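Local coordinates for putative phosphoglycolate phosphatase (Lactobacillus delbrueckii, PDB 2HI0), which probably hydrolyses phosphoglycolate, as a putative phosphatase of the haloacid dehalogenase-like superfamily, at residues 201-213 with 223-237. Residues are numbered along the deposited sequence; the frame is centred on the assembly and turned at random.
Sequences SEMDEIAVNWGFR and ATVIVDTAEKLEEAI. With EDO (1,2-ethanediol), chain I; EDO (1,2-ethanediol), chain K.
Ile-206 spreads its two branches over different partners of 223-237. With CG1 anti to the carbonyl carbon (chi1 -63°), CG2 falls anti to the backbone N and meets Leu-233 CD1 at 3.7 Å and also touches Val-227, while CD1 reaches across to Ala-236 CB at 3.6 Å and to Ile-237. A beta-branched side chain favours the strand backbone, and its two arms fill two directions at once where helix 230-237 packs across this face of strand 204-208, almost antiparallel to it (171°). Ala-207, on the other face of the sheet with Ile-226, is small enough for its CB to fit beside Ala-223 CB and Ile-226 CG1. Its backbone joins the strands in parallel: Ala-207 N donates to Val-225 O at 2.8 Å, and Ala-207 O accepts from Val-227 N at 2.9 Å. Val-208 turns back to the helix-covered face, where its CG1 packs on Val-227 CG2 at 4.0 Å. Asn-209 N extends the pairing with a more bent bond to Val-227 O (3.1 Å, 138° at the hydrogen), and one water donates to both Asn-209 OD1 and Asp-228 O, tying the two strand exits together. Trp-210 closes the row. Its six-membered ring sets CH2 4.0 Å from Leu-233 CD2, which lies near the ring plane, while Val-208 CB rests on one face and an ethanediol, probably from the crystallisation liquor, on the opposite one; the indole NE1 donates to Thr-14 O. With alanine in its place, the Thr-14 carbonyl would probably lose its indole donor and a gap would open beside Leu-233 and Val-208. The unit 204-208, 215-220, 226-227 is a beta-alpha-beta crossover at one margin of the Rossmann-like HAD sheet. The chemistry is thus divided: backbone bonds fix the parallel register of the outermost strand, and apolar side chains of Ile-206, Val-208 and Trp-210 pack the helix against the neighbouring strand 204-208 and the turn after it, with the sodium-binding Asp-190 touching Val-208.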
loop_
_atom_site.group_PDB
_atom_site.type_symbol
_atom_site.label_atom_id
_atom_site.label_comp_id
_atom_site.label_asym_id
_atom_site.label_seq_id
_atom_site.Cartn_x
_atom_site.Cartn_y
_atom_site.Cartn_z
ATOM N N SER A 201 13.484 1.901 -7.837
ATOM C CA SER A 201 13.805 3.289 -7.520
ATOM C C SER A 201 15.224 3.448 -6.974
ATOM O O SER A 201 15.572 4.520 -6.514
ATOM C CB SER A 201 12.814 3.837 -6.507
ATOM O OG SER A 201 11.469 3.782 -7.004
ATOM N N GLU A 202 16.019 2.392 -7.052
ATOM C CA GLU A 202 17.424 2.409 -6.694
ATOM C C GLU A 202 17.616 2.858 -5.218
ATOM O O GLU A 202 18.517 3.642 -4.891
ATOM C CB GLU A 202 18.241 3.262 -7.675
ATOM C CG GLU A 202 18.102 2.848 -9.177
ATOM C CD GLU A 202 18.642 1.442 -9.553
ATOM O OE1 GLU A 202 19.436 0.829 -8.799
ATOM O OE2 GLU A 202 18.265 0.956 -10.642
HETATM N N MSE A 203 16.753 2.331 -4.350
HETATM C CA MSE A 203 16.859 2.611 -2.912
HETATM C C MSE A 203 16.628 1.360 -2.056
HETATM O O MSE A 203 16.087 0.342 -2.507
HETATM C CB MSE A 203 15.906 3.715 -2.530
HETATM C CG MSE A 203 14.486 3.314 -2.644
HETATM SE SE MSE A 203 13.315 4.808 -2.140
HETATM C CE MSE A 203 13.771 6.093 -3.419
ATOM N N ASP A 204 17.131 1.432 -0.825
ATOM C CA ASP A 204 16.951 0.377 0.156
ATOM C C ASP A 204 15.483 0.261 0.560
ATOM O O ASP A 204 14.676 1.180 0.394
ATOM C CB ASP A 204 17.782 0.686 1.435
ATOM C CG ASP A 204 19.293 0.663 1.216
ATOM O OD1 ASP A 204 19.754 0.240 0.151
ATOM O OD2 ASP A 204 20.057 1.055 2.132
ATOM N N GLU A 205 15.169 -0.881 1.164
ATOM C CA GLU A 205 13.796 -1.195 1.618
ATOM C C GLU A 205 13.782 -1.888 2.980
ATOM O O GLU A 205 14.639 -2.710 3.288
ATOM C CB GLU A 205 13.037 -2.062 0.575
ATOM C CG GLU A 205 11.514 -1.996 0.630
ATOM C CD GLU A 205 10.803 -3.192 1.322
ATOM O OE1 GLU A 205 11.439 -4.139 1.871
ATOM O OE2 GLU A 205 9.534 -3.151 1.281
ATOM N N ILE A 206 12.811 -1.522 3.797
ATOM C CA ILE A 206 12.521 -2.175 5.055
ATOM C C ILE A 206 11.091 -2.709 4.939
ATOM O O ILE A 206 10.179 -1.983 4.439
ATOM C CB ILE A 206 12.628 -1.165 6.236
ATOM C CG1 ILE A 206 14.038 -0.623 6.370
ATOM C CG2 ILE A 206 12.112 -1.797 7.535
ATOM C CD1 ILE A 206 14.101 0.652 7.262
ATOM N N ALA A 207 10.917 -3.976 5.319
ATOM C CA ALA A 207 9.610 -4.622 5.304
ATOM C C ALA A 207 9.040 -4.717 6.725
ATOM O O ALA A 207 9.772 -4.948 7.672
ATOM C CB ALA A 207 9.693 -6.057 4.648
ATOM N N VAL A 208 7.740 -4.516 6.876
ATOM C CA VAL A 208 7.054 -4.604 8.167
ATOM C C VAL A 208 6.178 -5.870 8.138
ATOM O O VAL A 208 5.681 -6.257 7.086
ATOM C CB VAL A 208 6.237 -3.302 8.478
ATOM C CG1 VAL A 208 7.179 -2.101 8.315
ATOM C CG2 VAL A 208 4.950 -3.153 7.612
ATOM N N ASN A 209 5.995 -6.494 9.296
ATOM C CA ASN A 209 5.250 -7.770 9.364
ATOM C C ASN A 209 3.788 -7.600 9.828
ATOM O O ASN A 209 3.074 -8.583 10.036
ATOM C CB ASN A 209 5.991 -8.783 10.255
ATOM C CG ASN A 209 5.640 -8.627 11.731
ATOM O OD1 ASN A 209 5.353 -7.546 12.200
ATOM N ND2 ASN A 209 5.644 -9.738 12.459
ATOM N N TRP A 210 3.357 -6.358 10.037
ATOM C CA TRP A 210 2.022 -6.121 10.591
ATOM C C TRP A 210 1.010 -5.763 9.502
ATOM O O TRP A 210 -0.131 -5.364 9.838
ATOM C CB TRP A 210 2.050 -5.063 11.699
ATOM C CG TRP A 210 2.622 -3.759 11.323
ATOM C CD1 TRP A 210 1.979 -2.742 10.702
ATOM C CD2 TRP A 210 3.949 -3.303 11.600
ATOM N NE1 TRP A 210 2.827 -1.678 10.527
ATOM C CE2 TRP A 210 4.040 -1.989 11.099
ATOM C CE3 TRP A 210 5.089 -3.892 12.178
ATOM C CZ2 TRP A 210 5.221 -1.252 11.196
ATOM C CZ3 TRP A 210 6.190 -3.178 12.309
ATOM C CH2 TRP A 210 6.286 -1.861 11.797
ATOM N N GLY A 211 1.390 -5.967 8.242
ATOM C CA GLY A 211 0.543 -5.640 7.134
ATOM C C GLY A 211 -0.081 -6.833 6.408
ATOM O O GLY A 211 -0.459 -7.814 7.072
ATOM N N PHE A 212 -0.198 -6.729 5.084
ATOM C CA PHE A 212 -1.023 -7.639 4.327
ATOM C C PHE A 212 -0.328 -8.941 3.904
ATOM O O PHE A 212 -1.030 -9.884 3.469
ATOM C CB PHE A 212 -1.606 -6.963 3.099
ATOM C CG PHE A 212 -2.601 -5.860 3.396
ATOM C CD1 PHE A 212 -2.833 -5.374 4.662
ATOM C CD2 PHE A 212 -3.301 -5.297 2.338
ATOM C CE1 PHE A 212 -3.729 -4.342 4.882
ATOM C CE2 PHE A 212 -4.194 -4.286 2.539
ATOM C CZ PHE A 212 -4.439 -3.805 3.793
ATOM N N ARG A 213 1.020 -9.024 3.990
ATOM C CA ARG A 213 1.744 -10.260 3.637
ATOM C C ARG A 213 2.435 -10.833 4.866
ATOM O O ARG A 213 2.869 -10.108 5.791
ATOM C CB ARG A 213 2.782 -9.978 2.564
ATOM C CG ARG A 213 2.276 -9.433 1.228
ATOM C CD ARG A 213 1.252 -10.335 0.568
ATOM N NE ARG A 213 1.076 -10.107 -0.859
ATOM C CZ ARG A 213 0.155 -10.729 -1.614
ATOM N NH1 ARG A 213 -0.724 -11.575 -1.064
ATOM N NH2 ARG A 213 0.119 -10.504 -2.934
ATOM N N ALA A 223 12.570 -9.728 0.676
ATOM C CA ALA A 223 12.742 -8.800 1.762
ATOM C C ALA A 223 14.019 -9.170 2.471
ATOM O O ALA A 223 14.327 -10.368 2.599
ATOM C CB ALA A 223 11.586 -8.903 2.711
ATOM N N THR A 224 14.788 -8.178 2.904
ATOM C CA THR A 224 16.027 -8.464 3.624
ATOM C C THR A 224 16.059 -7.974 5.063
ATOM O O THR A 224 16.754 -8.575 5.874
ATOM C CB THR A 224 17.266 -7.909 2.887
ATOM O OG1 THR A 224 17.139 -6.492 2.726
ATOM C CG2 THR A 224 17.415 -8.577 1.526
ATOM N N VAL A 225 15.398 -6.862 5.353
ATOM C CA VAL A 225 15.195 -6.364 6.716
ATOM C C VAL A 225 13.688 -6.393 6.981
ATOM O O VAL A 225 12.912 -5.771 6.268
ATOM C CB VAL A 225 15.721 -4.938 6.897
ATOM C CG1 VAL A 225 15.378 -4.452 8.287
ATOM C CG2 VAL A 225 17.247 -4.901 6.676
ATOM N N ILE A 226 13.282 -7.175 7.984
ATOM C CA ILE A 226 11.866 -7.283 8.332
ATOM C C ILE A 226 11.741 -6.944 9.802
ATOM O O ILE A 226 12.435 -7.536 10.635
ATOM C CB ILE A 226 11.240 -8.682 8.032
ATOM C CG1 ILE A 226 11.410 -9.076 6.556
ATOM C CG2 ILE A 226 9.738 -8.695 8.377
ATOM C CD1 ILE A 226 11.030 -10.553 6.272
ATOM N N VAL A 227 10.887 -5.985 10.133
ATOM C CA VAL A 227 10.748 -5.525 11.516
ATOM C C VAL A 227 9.331 -5.838 11.985
ATOM O O VAL A 227 8.402 -5.905 11.170
ATOM C CB VAL A 227 11.087 -4.007 11.621
ATOM C CG1 VAL A 227 12.543 -3.703 11.221
ATOM C CG2 VAL A 227 10.136 -3.158 10.765
ATOM N N ASP A 228 9.148 -5.984 13.297
ATOM C CA ASP A 228 7.796 -6.276 13.820
ATOM C C ASP A 228 7.260 -5.317 14.891
ATOM O O ASP A 228 6.183 -5.528 15.426
ATOM C CB ASP A 228 7.693 -7.735 14.289
ATOM C CG ASP A 228 8.588 -8.055 15.440
ATOM O OD1 ASP A 228 9.264 -7.153 15.980
ATOM O OD2 ASP A 228 8.601 -9.257 15.804
ATOM N N THR A 229 7.995 -4.256 15.198
ATOM C CA THR A 229 7.415 -3.155 15.954
ATOM C C THR A 229 7.807 -1.825 15.357
ATOM O O THR A 229 8.826 -1.740 14.674
ATOM C CB THR A 229 7.862 -3.172 17.432
ATOM O OG1 THR A 229 9.239 -2.816 17.500
ATOM C CG2 THR A 229 7.683 -4.544 18.043
ATOM N N ALA A 230 7.035 -0.782 15.675
ATOM C CA ALA A 230 7.355 0.614 15.277
ATOM C C ALA A 230 8.729 1.062 15.855
ATOM O O ALA A 230 9.482 1.766 15.165
ATOM C CB ALA A 230 6.212 1.571 15.687
ATOM N N GLU A 231 9.053 0.625 17.068
ATOM C CA GLU A 231 10.350 0.956 17.676
ATOM C C GLU A 231 11.489 0.354 16.867
ATOM O O GLU A 231 12.476 1.023 16.609
ATOM C CB GLU A 231 10.440 0.464 19.113
ATOM C CG GLU A 231 11.825 0.615 19.694
ATOM N N LYS A 232 11.348 -0.906 16.473
ATOM C CA LYS A 232 12.350 -1.575 15.639
ATOM C C LYS A 232 12.471 -0.940 14.256
ATOM O O LYS A 232 13.552 -0.810 13.716
ATOM C CB LYS A 232 12.090 -3.074 15.555
ATOM C CG LYS A 232 12.343 -3.834 16.883
ATOM C CD LYS A 232 13.507 -3.202 17.726
ATOM C CE LYS A 232 13.561 -3.700 19.187
ATOM N NZ LYS A 232 13.900 -2.595 20.165
ATOM N N LEU A 233 11.360 -0.482 13.733
ATOM C CA LEU A 233 11.334 0.236 12.466
ATOM C C LEU A 233 12.087 1.546 12.608
ATOM O O LEU A 233 12.911 1.871 11.723
ATOM C CB LEU A 233 9.885 0.465 11.991
ATOM C CG LEU A 233 9.680 1.331 10.759
ATOM C CD1 LEU A 233 10.527 0.798 9.597
ATOM C CD2 LEU A 233 8.201 1.392 10.389
ATOM N N GLU A 234 11.874 2.272 13.723
ATOM C CA GLU A 234 12.666 3.493 13.988
ATOM C C GLU A 234 14.186 3.180 14.009
ATOM O O GLU A 234 15.016 3.869 13.385
ATOM C CB GLU A 234 12.260 4.112 15.345
ATOM C CG GLU A 234 12.925 5.463 15.627
ATOM C CD GLU A 234 12.435 6.159 16.887
ATOM O OE1 GLU A 234 11.221 6.104 17.208
ATOM O OE2 GLU A 234 13.275 6.812 17.530
ATOM N N GLU A 235 14.555 2.134 14.722
ATOM C CA GLU A 235 15.958 1.734 14.788
ATOM C C GLU A 235 16.530 1.388 13.408
ATOM O O GLU A 235 17.668 1.748 13.089
ATOM C CB GLU A 235 16.126 0.580 15.777
ATOM C CG GLU A 235 15.767 0.988 17.201
ATOM C CD GLU A 235 15.765 -0.173 18.174
ATOM O OE1 GLU A 235 16.280 -1.257 17.808
ATOM O OE2 GLU A 235 15.252 0.014 19.300
ATOM N N ALA A 236 15.716 0.731 12.571
ATOM C CA ALA A 236 16.126 0.364 11.206
ATOM C C ALA A 236 16.349 1.612 10.362
ATOM O O ALA A 236 17.324 1.696 9.576
ATOM C CB ALA A 236 15.109 -0.526 10.555
ATOM N N ILE A 237 15.476 2.601 10.522
ATOM C CA ILE A 237 15.583 3.817 9.715
ATOM C C ILE A 237 16.803 4.626 10.177
ATOM O O ILE A 237 17.484 5.224 9.345
ATOM C CB ILE A 237 14.268 4.656 9.736
ATOM C CG1 ILE A 237 13.145 3.928 8.999
ATOM C CG2 ILE A 237 14.503 6.062 9.123
ATOM C CD1 ILE A 237 11.754 4.418 9.308
HETATM C C1 EDO I . 2.868 -1.682 14.589
HETATM O O1 EDO I . 1.743 -1.571 15.456
HETATM C C2 EDO I . 3.829 -2.559 15.353
HETATM O O2 EDO I . 4.473 -1.685 16.283
HETATM C C1 EDO K . 7.306 3.798 18.585
HETATM O O1 EDO K . 7.316 4.083 19.990
HETATM C C2 EDO K . 8.342 4.685 17.908
HETATM O O2 EDO K . 9.673 4.286 18.251
HETATM O O HOH W 1 13.554 -5.565 3.220
HETATM O O HOH W 2 3.925 -7.338 14.437
#